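Local coordinates for probable 2-oxoacid ferredoxin oxidoreductase, alpha chain (Thermoplasma acidophilum, PDB 3JU3), which is one domain of the alpha chain of an enzyme that probably oxidises 2-oxoacids such as 2-oxoglutarate to acyl-CoA and CO2, passing electrons to ferredoxin, at residues 19-24 with 73-78; 99-102 with 106-109; 23-28 with 44-49; 30-35 with 40-45. One frame throughout, in Å; residues are numbered along the deposited sequence. Where two conformers were deposited one is given.

Contact 1: 19-24 with 73-78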
loop_
_atom_site.group_PDB
_atom_site.type_symbol
_atom_site.label_atom_id
_atom_site.label_comp_id
_atom_site.label_asym_id
_atom_site.label_seq_id
_atom_site.Cartn_x
_atom_site.Cartn_y
_atom_site.Cartn_z
ATOM N N VAL A 19 -3.178 19.911 -1.301
ATOM C CA VAL A 19 -3.905 19.141 -2.320
ATOM C C VAL A 19 -3.709 17.680 -1.968
ATOM O O VAL A 19 -2.565 17.248 -1.731
ATOM C CB VAL A 19 -3.352 19.371 -3.721
ATOM C CG1 VAL A 19 -4.234 18.635 -4.787
ATOM C CG2 VAL A 19 -3.291 20.833 -4.039
ATOM N N THR A 20 -4.801 16.918 -1.920
ATOM C CA THR A 20 -4.687 15.496 -1.784
ATOM C C THR A 20 -5.941 14.795 -2.323
ATOM O O THR A 20 -6.863 15.451 -2.849
ATOM C CB THR A 20 -4.342 15.069 -0.315
ATOM O OG1 THR A 20 -3.645 13.799 -0.330
ATOM C CG2 THR A 20 -5.618 14.947 0.546
ATOM N N TRP A 21 -5.944 13.478 -2.203
ATOM C CA TRP A 21 -7.025 12.628 -2.654
ATOM C C TRP A 21 -6.926 11.430 -1.711
ATOM O O TRP A 21 -5.926 11.236 -1.021
ATOM C CB TRP A 21 -6.816 12.198 -4.122
ATOM C CG TRP A 21 -5.555 11.368 -4.303
ATOM C CD1 TRP A 21 -4.256 11.822 -4.362
ATOM C CD2 TRP A 21 -5.476 9.947 -4.346
ATOM N NE1 TRP A 21 -3.393 10.763 -4.480
ATOM C CE2 TRP A 21 -4.121 9.604 -4.476
ATOM C CE3 TRP A 21 -6.435 8.924 -4.320
ATOM C CZ2 TRP A 21 -3.692 8.283 -4.585
ATOM C CZ3 TRP A 21 -6.009 7.614 -4.426
ATOM C CH2 TRP A 21 -4.639 7.303 -4.530
ATOM N N GLY A 22 -7.951 10.607 -1.699
ATOM C CA GLY A 22 -7.851 9.343 -0.987
ATOM C C GLY A 22 -7.634 9.476 0.493
ATOM O O GLY A 22 -8.253 10.308 1.146
ATOM N N SER A 23 -6.715 8.660 1.022
ATOM C CA SER A 23 -6.697 8.393 2.450
ATOM C C SER A 23 -6.125 9.532 3.334
ATOM O O SER A 23 -6.405 9.570 4.537
ATOM C CB SER A 23 -5.948 7.083 2.718
ATOM O OG SER A 23 -4.553 7.310 2.526
ATOM N N GLN A 24 -5.351 10.454 2.752
ATOM C CA GLN A 24 -4.673 11.489 3.562
ATOM C C GLN A 24 -5.588 12.683 3.854
ATOM O O GLN A 24 -5.192 13.653 4.548
ATOM C CB GLN A 24 -3.379 11.946 2.881
ATOM C CG GLN A 24 -2.310 10.870 2.863
ATOM C CD GLN A 24 -2.062 10.302 4.274
ATOM O OE1 GLN A 24 -2.360 9.149 4.533
ATOM N NE2 GLN A 24 -1.561 11.131 5.179
ATOM N N SER A 73 -8.293 -3.785 -5.358
ATOM C CA SER A 73 -7.175 -3.098 -5.983
ATOM C C SER A 73 -6.639 -1.927 -5.114
ATOM O O SER A 73 -7.036 -1.777 -3.951
ATOM C CB SER A 73 -7.555 -2.676 -7.415
ATOM O OG SER A 73 -6.452 -2.116 -8.135
ATOM N N ASN A 74 -5.677 -1.161 -5.641
ATOM C CA ASN A 74 -5.102 -0.051 -4.877
ATOM C C ASN A 74 -4.489 0.973 -5.806
ATOM O O ASN A 74 -4.393 0.748 -7.019
ATOM C CB ASN A 74 -4.041 -0.534 -3.883
ATOM C CG ASN A 74 -2.748 -0.883 -4.575
ATOM O OD1 ASN A 74 -2.691 -1.833 -5.339
ATOM N ND2 ASN A 74 -1.711 -0.079 -4.352
ATOM N N TYR A 75 -4.086 2.115 -5.249
ATOM C CA TYR A 75 -3.406 3.122 -6.065
ATOM C C TYR A 75 -2.577 3.986 -5.135
ATOM O O TYR A 75 -2.998 4.249 -4.006
ATOM C CB TYR A 75 -4.424 3.919 -6.917
ATOM C CG TYR A 75 -3.820 4.790 -7.996
ATOM C CD1 TYR A 75 -3.309 4.242 -9.191
ATOM C CD2 TYR A 75 -3.752 6.168 -7.825
ATOM C CE1 TYR A 75 -2.738 5.062 -10.182
ATOM C CE2 TYR A 75 -3.181 6.985 -8.795
ATOM C CZ TYR A 75 -2.675 6.428 -9.965
ATOM O OH TYR A 75 -2.146 7.289 -10.905
ATOM N N THR A 76 -1.369 4.342 -5.573
ATOM C CA THR A 76 -0.503 5.307 -4.836
ATOM C C THR A 76 -0.081 6.424 -5.793
ATOM O O THR A 76 0.331 6.132 -6.909
ATOM C CB THR A 76 0.766 4.635 -4.252
ATOM O OG1 THR A 76 0.403 3.567 -3.378
ATOM C CG2 THR A 76 1.587 5.632 -3.441
ATOM N N ALA A 77 -0.195 7.694 -5.381
ATOM C CA ALA A 77 0.181 8.806 -6.274
ATOM C C ALA A 77 0.262 10.135 -5.511
ATOM O O ALA A 77 -0.376 10.311 -4.423
ATOM C CB ALA A 77 -0.799 8.958 -7.415
ATOM N N GLN A 78 1.079 11.000 -6.099
ATOM C CA GLN A 78 1.130 12.416 -5.861
ATOM C C GLN A 78 0.153 12.980 -6.883
ATOM O O GLN A 78 0.321 12.733 -8.081
ATOM C CB GLN A 78 2.567 12.912 -6.173
ATOM C CG GLN A 78 3.638 12.335 -5.242
ATOM C CD GLN A 78 5.086 12.523 -5.721
ATOM O OE1 GLN A 78 5.456 13.557 -6.283
ATOM N NE2 GLN A 78 5.914 11.518 -5.470
#
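Strands 19-21 and 73-77, whose side chains meet through Trp21, Tyr75 and Ala77, run nearly antiparallel (169°), their axes no closer than 9.6 Å, too far for backbone pairing, and the indole of Trp21 fills the gap. With chi1 at 63°, CG of Trp21 sits between its own backbone N and carbonyl carbon, and the ring system reaches across with its long edge leading. That edge lies along the backbone of residues 75-77. At one end the indole N-H is given to the carbonyl of Ala77, NE1 to O 3.1 Å, in a bond of 160° at the hydrogen. The oxygen lies in the indole plane, whereas seen from the carbonyl group the donor stands well above its plane. At the other end of the edge, CH2 of Trp21 comes to 3.5 Å from O of Tyr75. The same CH2 touches CD2 of the Tyr75 ring at 3.6 Å, close to the plane of that ring. The two rings are set obliquely, neither stacked nor perpendicular. CB of Ala77 adds a looser contact with CZ2 of Trp21 at 4.1 Å. The single hydrogen bond satisfies the indole nitrogen and sets the turn of the ring. Met49 and Ala79 also pack on Trp21, and residues 73-77 form a parallel ladder with a strand of the second subunit. In this core domain II of the pyruvate:ferredoxin oxidoreductase family, a tryptophan thus bridges strand 16-21, at one side of the chain's own three-stranded sheet, and a strand that carries the sheet across a subunit interface.

Contact 2: 99-102 with 106-109. With EDO (1,2-ethanediol), chain B.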
loop_
_atom_site.group_PDB
_atom_site.type_symbol
_atom_site.label_atom_id
_atom_site.label_comp_id
_atom_site.label_asym_id
_atom_site.label_seq_id
_atom_site.Cartn_x
_atom_site.Cartn_y
_atom_site.Cartn_z
ATOM N N ASN A 99 10.012 7.281 5.318
ATOM C CA ASN A 99 10.538 5.988 5.769
ATOM C C ASN A 99 9.514 4.845 5.972
ATOM O O ASN A 99 9.490 4.161 7.019
ATOM C CB ASN A 99 11.494 6.173 6.966
ATOM C CG ASN A 99 12.962 6.197 6.547
ATOM O OD1 ASN A 99 13.290 6.354 5.356
ATOM N ND2 ASN A 99 13.854 6.021 7.522
ATOM N N GLY A 100 8.694 4.635 4.938
ATOM C CA GLY A 100 7.897 3.420 4.809
ATOM C C GLY A 100 6.469 3.541 5.293
ATOM O O GLY A 100 5.694 2.570 5.210
ATOM N N ARG A 101 6.151 4.738 5.828
ATOM C CA ARG A 101 4.810 5.091 6.315
ATOM C C ARG A 101 4.439 6.538 5.885
ATOM O O ARG A 101 5.339 7.342 5.547
ATOM C CB ARG A 101 4.788 5.010 7.843
ATOM C CG ARG A 101 5.935 5.764 8.516
ATOM C CD ARG A 101 5.676 5.950 10.006
ATOM N NE ARG A 101 6.756 6.680 10.681
ATOM C CZ ARG A 101 6.877 8.009 10.681
ATOM N NH1 ARG A 101 5.982 8.759 10.032
ATOM N NH2 ARG A 101 7.894 8.592 11.319
ATOM N N HIS A 102 3.147 6.865 5.901
ATOM C CA HIS A 102 2.726 8.264 5.817
ATOM C C HIS A 102 3.320 8.996 7.017
ATOM O O HIS A 102 3.601 8.365 8.048
ATOM C CB HIS A 102 1.198 8.390 5.834
ATOM C CG HIS A 102 0.525 7.735 4.669
ATOM N ND1 HIS A 102 0.627 8.219 3.383
ATOM C CD2 HIS A 102 -0.250 6.627 4.595
ATOM C CE1 HIS A 102 -0.062 7.442 2.567
ATOM N NE2 HIS A 102 -0.607 6.470 3.277
ATOM N N ASP A 106 2.043 15.706 13.292
ATOM C CA ASP A 106 3.128 16.552 13.762
ATOM C C ASP A 106 4.228 16.690 12.710
ATOM O O ASP A 106 4.791 17.769 12.551
ATOM C CB ASP A 106 3.697 16.018 15.084
ATOM C CG ASP A 106 2.647 15.939 16.193
ATOM O OD1 ASP A 106 1.544 16.518 16.031
ATOM O OD2 ASP A 106 2.930 15.299 17.234
ATOM N N GLU A 107 4.529 15.602 11.997
ATOM C CA GLU A 107 5.524 15.643 10.925
ATOM C C GLU A 107 5.033 16.434 9.735
ATOM O O GLU A 107 5.803 17.172 9.114
ATOM C CB GLU A 107 5.942 14.241 10.490
ATOM C CG GLU A 107 6.944 13.585 11.428
ATOM C CD GLU A 107 7.186 12.123 11.103
ATOM O OE1 GLU A 107 6.543 11.603 10.160
ATOM O OE2 GLU A 107 8.021 11.496 11.790
ATOM N N ILE A 108 3.749 16.281 9.422
ATOM C CA ILE A 108 3.145 17.007 8.326
ATOM C C ILE A 108 3.145 18.504 8.675
ATOM O O ILE A 108 3.530 19.348 7.855
ATOM C CB ILE A 108 1.678 16.522 8.014
ATOM C CG1 ILE A 108 1.671 15.072 7.516
ATOM C CG2 ILE A 108 0.998 17.451 6.973
ATOM C CD1 ILE A 108 0.273 14.518 7.311
ATOM N N LEU A 109 2.706 18.812 9.896
ATOM C CA LEU A 109 2.695 20.190 10.410
ATOM C C LEU A 109 4.099 20.798 10.255
ATOM O O LEU A 109 4.264 21.896 9.681
ATOM C CB LEU A 109 2.227 20.192 11.873
ATOM C CG LEU A 109 1.986 21.481 12.649
ATOM C CD1 LEU A 109 1.105 22.390 11.843
ATOM C CD2 LEU A 109 1.297 21.167 13.971
HETATM C C1 EDO B . 0.792 5.982 10.018
HETATM O O1 EDO B . 1.692 4.957 10.446
HETATM C C2 EDO B . 1.368 7.358 10.363
HETATM O O2 EDO B . 2.716 7.253 10.857
#
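Arg101 and Glu107 approach from opposite directions and join in a two-pronged, end-on salt bridge, the tight part of this small surface contact. NH1 of Arg101 is 2.9 Å from OE1 of Glu107, and the N-H points almost straight at the oxygen, at 170°. Its twin runs from NH2 of Arg101 to OE2 of Glu107, also 2.9 Å, where OE2 uses its syn lone pair. Guanidinium and carboxylate are nearly coplanar, 23° apart, which lets each N-H reach an oxygen on its syn side, although NH1 of Arg101 comes in somewhat out of the carboxylate plane. The arginine chain is extended from CG to NE, which carries the charged group out to the helix, and the glutamate is stretched beyond CG to meet it. NH1 of Arg101 gives a further hydrogen bond to the carbonyl O of His102, 3.1 Å away, fixing the guanidinium against its own loop.

The looser side is occupied by a 1,2-ethanediol molecule, probably from the crystallisation liquor. Its O2 donates to O of His102 at 3.1 Å and lies 3.3 Å from CD of Arg101, oblique to the guanidinium. Beyond the contact, Arg101 packs on Ser23 of the fourth subunit, while Ile108 and Leu109 turn to helix 25-37. A bidentate salt bridge here clasps the loop after strand 93-95 to the first turn of helix 105-117, with OE1 of Glu107, the helix's third residue, also accepting from N of Thr104 as in one half of a capping box.

Contact 3: 23-28 with 44-49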
loop_
_atom_site.group_PDB
_atom_site.type_symbol
_atom_site.label_atom_id
_atom_site.label_comp_id
_atom_site.label_asym_id
_atom_site.label_seq_id
_atom_site.Cartn_x
_atom_site.Cartn_y
_atom_site.Cartn_z
ATOM N N SER A 23 -6.715 8.660 1.022
ATOM C CA SER A 23 -6.697 8.393 2.450
ATOM C C SER A 23 -6.125 9.532 3.334
ATOM O O SER A 23 -6.405 9.570 4.537
ATOM C CB SER A 23 -5.948 7.083 2.718
ATOM O OG SER A 23 -4.553 7.310 2.526
ATOM N N GLN A 24 -5.351 10.454 2.752
ATOM C CA GLN A 24 -4.673 11.489 3.562
ATOM C C GLN A 24 -5.588 12.683 3.854
ATOM O O GLN A 24 -5.192 13.653 4.548
ATOM C CB GLN A 24 -3.379 11.946 2.881
ATOM C CG GLN A 24 -2.310 10.870 2.863
ATOM C CD GLN A 24 -2.062 10.302 4.274
ATOM O OE1 GLN A 24 -2.360 9.149 4.533
ATOM N NE2 GLN A 24 -1.561 11.131 5.179
ATOM N N LYS A 25 -6.843 12.586 3.401
ATOM C CA LYS A 25 -7.781 13.691 3.616
ATOM C C LYS A 25 -7.835 14.020 5.089
ATOM O O LYS A 25 -7.681 15.186 5.466
ATOM C CB LYS A 25 -9.200 13.425 3.092
ATOM C CG LYS A 25 -10.104 14.589 3.373
ATOM C CD LYS A 25 -11.503 14.490 2.778
ATOM C CE LYS A 25 -12.504 13.986 3.806
ATOM N NZ LYS A 25 -13.917 14.096 3.328
ATOM N N GLY A 26 -8.102 13.025 5.917
ATOM C CA GLY A 26 -8.334 13.282 7.363
ATOM C C GLY A 26 -7.110 13.854 8.099
ATOM O O GLY A 26 -7.217 14.824 8.848
ATOM N N PRO A 27 -5.938 13.260 7.889
ATOM C CA PRO A 27 -4.715 13.820 8.432
ATOM C C PRO A 27 -4.508 15.326 8.083
ATOM O O PRO A 27 -4.140 16.125 8.950
ATOM C CB PRO A 27 -3.650 12.951 7.770
ATOM C CG PRO A 27 -4.280 11.583 7.768
ATOM C CD PRO A 27 -5.700 11.937 7.268
ATOM N N ILE A 28 -4.732 15.695 6.828
ATOM C CA ILE A 28 -4.597 17.098 6.421
ATOM C C ILE A 28 -5.589 18.012 7.166
ATOM O O ILE A 28 -5.213 19.086 7.647
ATOM C CB ILE A 28 -4.799 17.265 4.915
ATOM C CG1 ILE A 28 -3.665 16.579 4.159
ATOM C CG2 ILE A 28 -4.859 18.770 4.555
ATOM C CD1 ILE A 28 -3.640 16.929 2.720
ATOM N N LEU A 44 -7.907 23.078 1.699
ATOM C CA LEU A 44 -7.583 21.763 1.123
ATOM C C LEU A 44 -8.352 21.599 -0.174
ATOM O O LEU A 44 -9.593 21.643 -0.175
ATOM C CB LEU A 44 -7.904 20.602 2.101
ATOM C CG LEU A 44 -7.898 19.190 1.458
ATOM C CD1 LEU A 44 -6.531 18.805 0.889
ATOM C CD2 LEU A 44 -8.365 18.106 2.409
ATOM N N LEU A 45 -7.622 21.439 -1.281
ATOM C CA LEU A 45 -8.261 21.085 -2.543
ATOM C C LEU A 45 -8.248 19.564 -2.542
ATOM O O LEU A 45 -7.199 18.956 -2.567
ATOM C CB LEU A 45 -7.504 21.655 -3.737
ATOM C CG LEU A 45 -7.835 21.142 -5.141
ATOM C CD1 LEU A 45 -9.226 21.548 -5.443
ATOM C CD2 LEU A 45 -6.876 21.779 -6.191
ATOM N N TYR A 46 -9.428 18.975 -2.487
ATOM C CA TYR A 46 -9.572 17.535 -2.373
ATOM C C TYR A 46 -10.117 17.012 -3.696
ATOM O O TYR A 46 -11.203 17.403 -4.125
ATOM C CB TYR A 46 -10.549 17.232 -1.242
ATOM C CG TYR A 46 -10.817 15.785 -1.025
ATOM C CD1 TYR A 46 -9.817 14.912 -0.628
ATOM C CD2 TYR A 46 -12.089 15.286 -1.211
ATOM C CE1 TYR A 46 -10.096 13.587 -0.440
ATOM C CE2 TYR A 46 -12.362 14.000 -1.049
ATOM C CZ TYR A 46 -11.381 13.152 -0.659
ATOM O OH TYR A 46 -11.750 11.855 -0.468
ATOM N N LEU A 47 -9.353 16.123 -4.326
ATOM C CA LEU A 47 -9.786 15.499 -5.569
ATOM C C LEU A 47 -10.529 14.207 -5.237
ATOM O O LEU A 47 -10.004 13.330 -4.542
ATOM C CB LEU A 47 -8.592 15.226 -6.475
ATOM C CG LEU A 47 -7.721 16.482 -6.676
ATOM C CD1 LEU A 47 -6.460 16.224 -7.524
ATOM C CD2 LEU A 47 -8.535 17.692 -7.237
ATOM N N LYS A 48 -11.758 14.124 -5.710
ATOM C CA LYS A 48 -12.595 12.965 -5.464
ATOM C C LYS A 48 -12.321 11.878 -6.526
ATOM O O LYS A 48 -12.215 12.156 -7.720
ATOM C CB LYS A 48 -14.061 13.395 -5.543
ATOM C CG LYS A 48 -14.403 14.419 -4.508
ATOM C CD LYS A 48 -15.882 14.657 -4.550
ATOM C CE LYS A 48 -16.296 15.644 -3.536
ATOM N NZ LYS A 48 -17.722 15.904 -3.817
HETATM N N MSE A 49 -12.252 10.641 -6.083
HETATM C CA MSE A 49 -11.908 9.530 -6.968
HETATM C C MSE A 49 -13.053 9.112 -7.895
HETATM O O MSE A 49 -12.917 9.180 -9.113
HETATM C CB MSE A 49 -11.428 8.336 -6.159
HETATM C CG MSE A 49 -9.982 8.465 -5.714
HETATM SE SE MSE A 49 -9.631 7.050 -4.433
HETATM C CE MSE A 49 -11.403 7.239 -3.543
#
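Lys25 lies over one face of the Tyr46 ring in a CH-pi contact: its CD stands 3.6 Å from the ring centroid, only 12° off the normal. CB and CG of the lysine lie near CE1 and CD1 of the ring, with CB 3.6 Å from CE1 of Tyr46. The chain then bends at chi3 (98°), carrying the ammonium group farther above the face and beyond the ring's centre; NZ of Lys25 is 5.0 Å from the centroid of the Tyr46 ring, a cation-pi attraction that is weak at most. The methylenes therefore do most of the work.

The second kind of interaction is purely aliphatic. In the conformer of Ile28 described, CD1 of Leu44 rests on that residue, 3.9 Å from its CD1, while CD2 of Leu44 lies between Ile28 and Lys25, 4.0 Å from CG of Lys25. The leucine and isoleucine side chains cross at about a right angle. No hydrogen bond joins the two segments.

Helix 25-37 thus begins by laying Lys25 and Ile28, one turn apart, on alternate residues of strand 42-47. Phe18 and Thr20 of the neighbouring strand 16-21 also touch Ile28, and on the far edge Tyr46 pairs through its backbone with Val7 of strand 6-9.

Contact 4: 30-35 with 40-45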
loop_
_atom_site.group_PDB
_atom_site.type_symbol
_atom_site.label_atom_id
_atom_site.label_comp_id
_atom_site.label_asym_id
_atom_site.label_seq_id
_atom_site.Cartn_x
_atom_site.Cartn_y
_atom_site.Cartn_z
ATOM N N ASP A 30 -6.976 17.743 10.069
ATOM C CA ASP A 30 -6.424 18.009 11.396
ATOM C C ASP A 30 -5.221 18.967 11.402
ATOM O O ASP A 30 -5.083 19.749 12.343
ATOM C CB ASP A 30 -5.991 16.708 12.079
ATOM C CG ASP A 30 -7.147 15.775 12.357
ATOM O OD1 ASP A 30 -8.329 16.205 12.359
ATOM O OD2 ASP A 30 -6.857 14.581 12.565
ATOM N N VAL A 31 -4.335 18.879 10.401
ATOM C CA VAL A 31 -3.191 19.787 10.338
ATOM C C VAL A 31 -3.683 21.218 10.130
ATOM O O VAL A 31 -3.100 22.182 10.691
ATOM C CB VAL A 31 -2.181 19.400 9.241
ATOM C CG1 VAL A 31 -1.042 20.449 9.144
ATOM C CG2 VAL A 31 -1.588 18.066 9.552
ATOM N N ILE A 32 -4.730 21.349 9.322
ATOM C CA ILE A 32 -5.457 22.621 9.160
ATOM C C ILE A 32 -5.893 23.203 10.519
ATOM O O ILE A 32 -5.688 24.417 10.780
ATOM C CB ILE A 32 -6.600 22.497 8.125
ATOM C CG1 ILE A 32 -5.963 22.365 6.727
ATOM C CG2 ILE A 32 -7.593 23.710 8.188
ATOM C CD1 ILE A 32 -6.870 22.000 5.644
ATOM N N GLU A 33 -6.475 22.373 11.385
ATOM C CA GLU A 33 -6.961 22.875 12.677
ATOM C C GLU A 33 -5.811 23.283 13.591
ATOM O O GLU A 33 -5.877 24.331 14.221
ATOM C CB GLU A 33 -7.907 21.889 13.379
ATOM C CG GLU A 33 -9.242 21.652 12.664
ATOM C CD GLU A 33 -9.960 22.944 12.236
ATOM O OE1 GLU A 33 -10.686 23.542 13.066
ATOM O OE2 GLU A 33 -9.817 23.349 11.062
ATOM N N ASP A 34 -4.757 22.461 13.636
ATOM C CA ASP A 34 -3.528 22.797 14.368
ATOM C C ASP A 34 -2.876 24.120 13.896
ATOM O O ASP A 34 -2.405 24.921 14.713
ATOM C CB ASP A 34 -2.523 21.651 14.254
ATOM C CG ASP A 34 -3.068 20.354 14.783
ATOM O OD1 ASP A 34 -3.801 20.363 15.793
ATOM O OD2 ASP A 34 -2.752 19.304 14.195
ATOM N N LEU A 35 -2.845 24.343 12.585
ATOM C CA LEU A 35 -2.289 25.592 12.034
ATOM C C LEU A 35 -3.020 26.864 12.530
ATOM O O LEU A 35 -2.388 27.878 12.823
ATOM C CB LEU A 35 -2.231 25.517 10.488
ATOM C CG LEU A 35 -1.108 24.648 9.898
ATOM C CD1 LEU A 35 -1.407 24.411 8.403
ATOM C CD2 LEU A 35 0.290 25.280 10.095
ATOM N N ILE A 40 -2.037 30.434 11.433
ATOM C CA ILE A 40 -1.783 30.137 10.023
ATOM C C ILE A 40 -3.024 29.551 9.371
ATOM O O ILE A 40 -3.586 28.597 9.885
ATOM C CB ILE A 40 -0.634 29.170 9.855
ATOM C CG1 ILE A 40 0.656 29.829 10.335
ATOM C CG2 ILE A 40 -0.511 28.743 8.400
ATOM C CD1 ILE A 40 1.797 28.841 10.515
ATOM N N SER A 41 -3.443 30.122 8.247
ATOM C CA SER A 41 -4.638 29.607 7.564
ATOM C C SER A 41 -4.273 28.614 6.461
ATOM O O SER A 41 -3.251 28.732 5.803
ATOM C CB SER A 41 -5.488 30.750 6.995
ATOM O OG SER A 41 -4.711 31.478 6.063
ATOM N N ALA A 42 -5.141 27.640 6.229
ATOM C CA ALA A 42 -4.826 26.643 5.224
ATOM C C ALA A 42 -6.151 26.159 4.698
ATOM O O ALA A 42 -7.153 26.132 5.443
ATOM C CB ALA A 42 -3.993 25.524 5.831
ATOM N N ASN A 43 -6.190 25.822 3.414
ATOM C CA ASN A 43 -7.372 25.178 2.883
ATOM C C ASN A 43 -6.945 23.867 2.191
ATOM O O ASN A 43 -5.744 23.543 2.167
ATOM C CB ASN A 43 -8.196 26.141 1.988
ATOM C CG ASN A 43 -7.380 26.723 0.827
ATOM O OD1 ASN A 43 -6.329 26.195 0.481
ATOM N ND2 ASN A 43 -7.862 27.811 0.231
ATOM N N LEU A 44 -7.907 23.078 1.699
ATOM C CA LEU A 44 -7.583 21.763 1.123
ATOM C C LEU A 44 -8.352 21.599 -0.174
ATOM O O LEU A 44 -9.593 21.643 -0.175
ATOM C CB LEU A 44 -7.904 20.602 2.101
ATOM C CG LEU A 44 -7.898 19.190 1.458
ATOM C CD1 LEU A 44 -6.531 18.805 0.889
ATOM C CD2 LEU A 44 -8.365 18.106 2.409
ATOM N N LEU A 45 -7.622 21.439 -1.281
ATOM C CA LEU A 45 -8.261 21.085 -2.543
ATOM C C LEU A 45 -8.248 19.564 -2.542
ATOM O O LEU A 45 -7.199 18.956 -2.567
ATOM C CB LEU A 45 -7.504 21.655 -3.737
ATOM C CG LEU A 45 -7.835 21.142 -5.141
ATOM C CD1 LEU A 45 -9.226 21.548 -5.443
ATOM C CD2 LEU A 45 -6.876 21.779 -6.191
HETATM O O HOH W 1 -5.312 26.687 9.150
#
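Ile32 and Leu35 of the helix press on Ile40, Ala42 and Leu44, with helix and strand running antiparallel at 165° and axes 8.4 Å apart. From CB, Ile32 splits into two branches. CG2 rests 3.7 Å from the carbonyl O of Ala42. CG1, placed anti to the carbonyl carbon of Ile32 (chi1 -71°), passes alongside CB of Ala42 at 3.8 Å, and the terminal CD1 reaches on to CB of Leu44, 3.9 Å away, near the carbonyl carbon of Asn43.

Leu35 straddles the start of the strand. Its CD1 meets CB of Ala42 at 3.8 Å, about a right angle away from CG1 of Ile32, so the alanine methyl sits in the groove between the two helix residues; its CD2 lies against CG2 and CD1 of Ile40. Next to this packing, towards the end of the helix, the backbone closes up: N of Ile40 donates to O of Leu35 at 2.9 Å. A water completes the link, giving one hydrogen to O of Ile32 and the other to O of Ile40. Leu109 packs on Leu35, and Leu116 on Ile40, from helix 105-117.

The chemistry is divided. Aliphatic branches make the buried interface, whereas the polar links, one direct and one through water, gather at the turn from helix 25-37 into strand 42-47, where they tie carbonyls near the helix end to the returning chain.

How the contacts relate
Contacts 3 and 4 are successive parts of one beta-alpha-beta unit, their centres 12 Å apart: both lay helix 25-37 on strand 42-47, and they share Leu44 and Leu45. Contacts 1 and 3, centres about 8 Å apart, share Ser23 and Gln24; strand 16-21, which contact 1 uses, is the neighbour of 42-47 in the sheet. Along the chain contact 4 is nested inside the loop closed by contact 1, and contact 2 follows all the others. The centre of contact 2 is some 15 to 16 Å from the others, yet Leu109 and Ile108 bring helix 105-117 against helix 25-37. The domain core is thereby joined to both its C-terminal helix and the subunit interface.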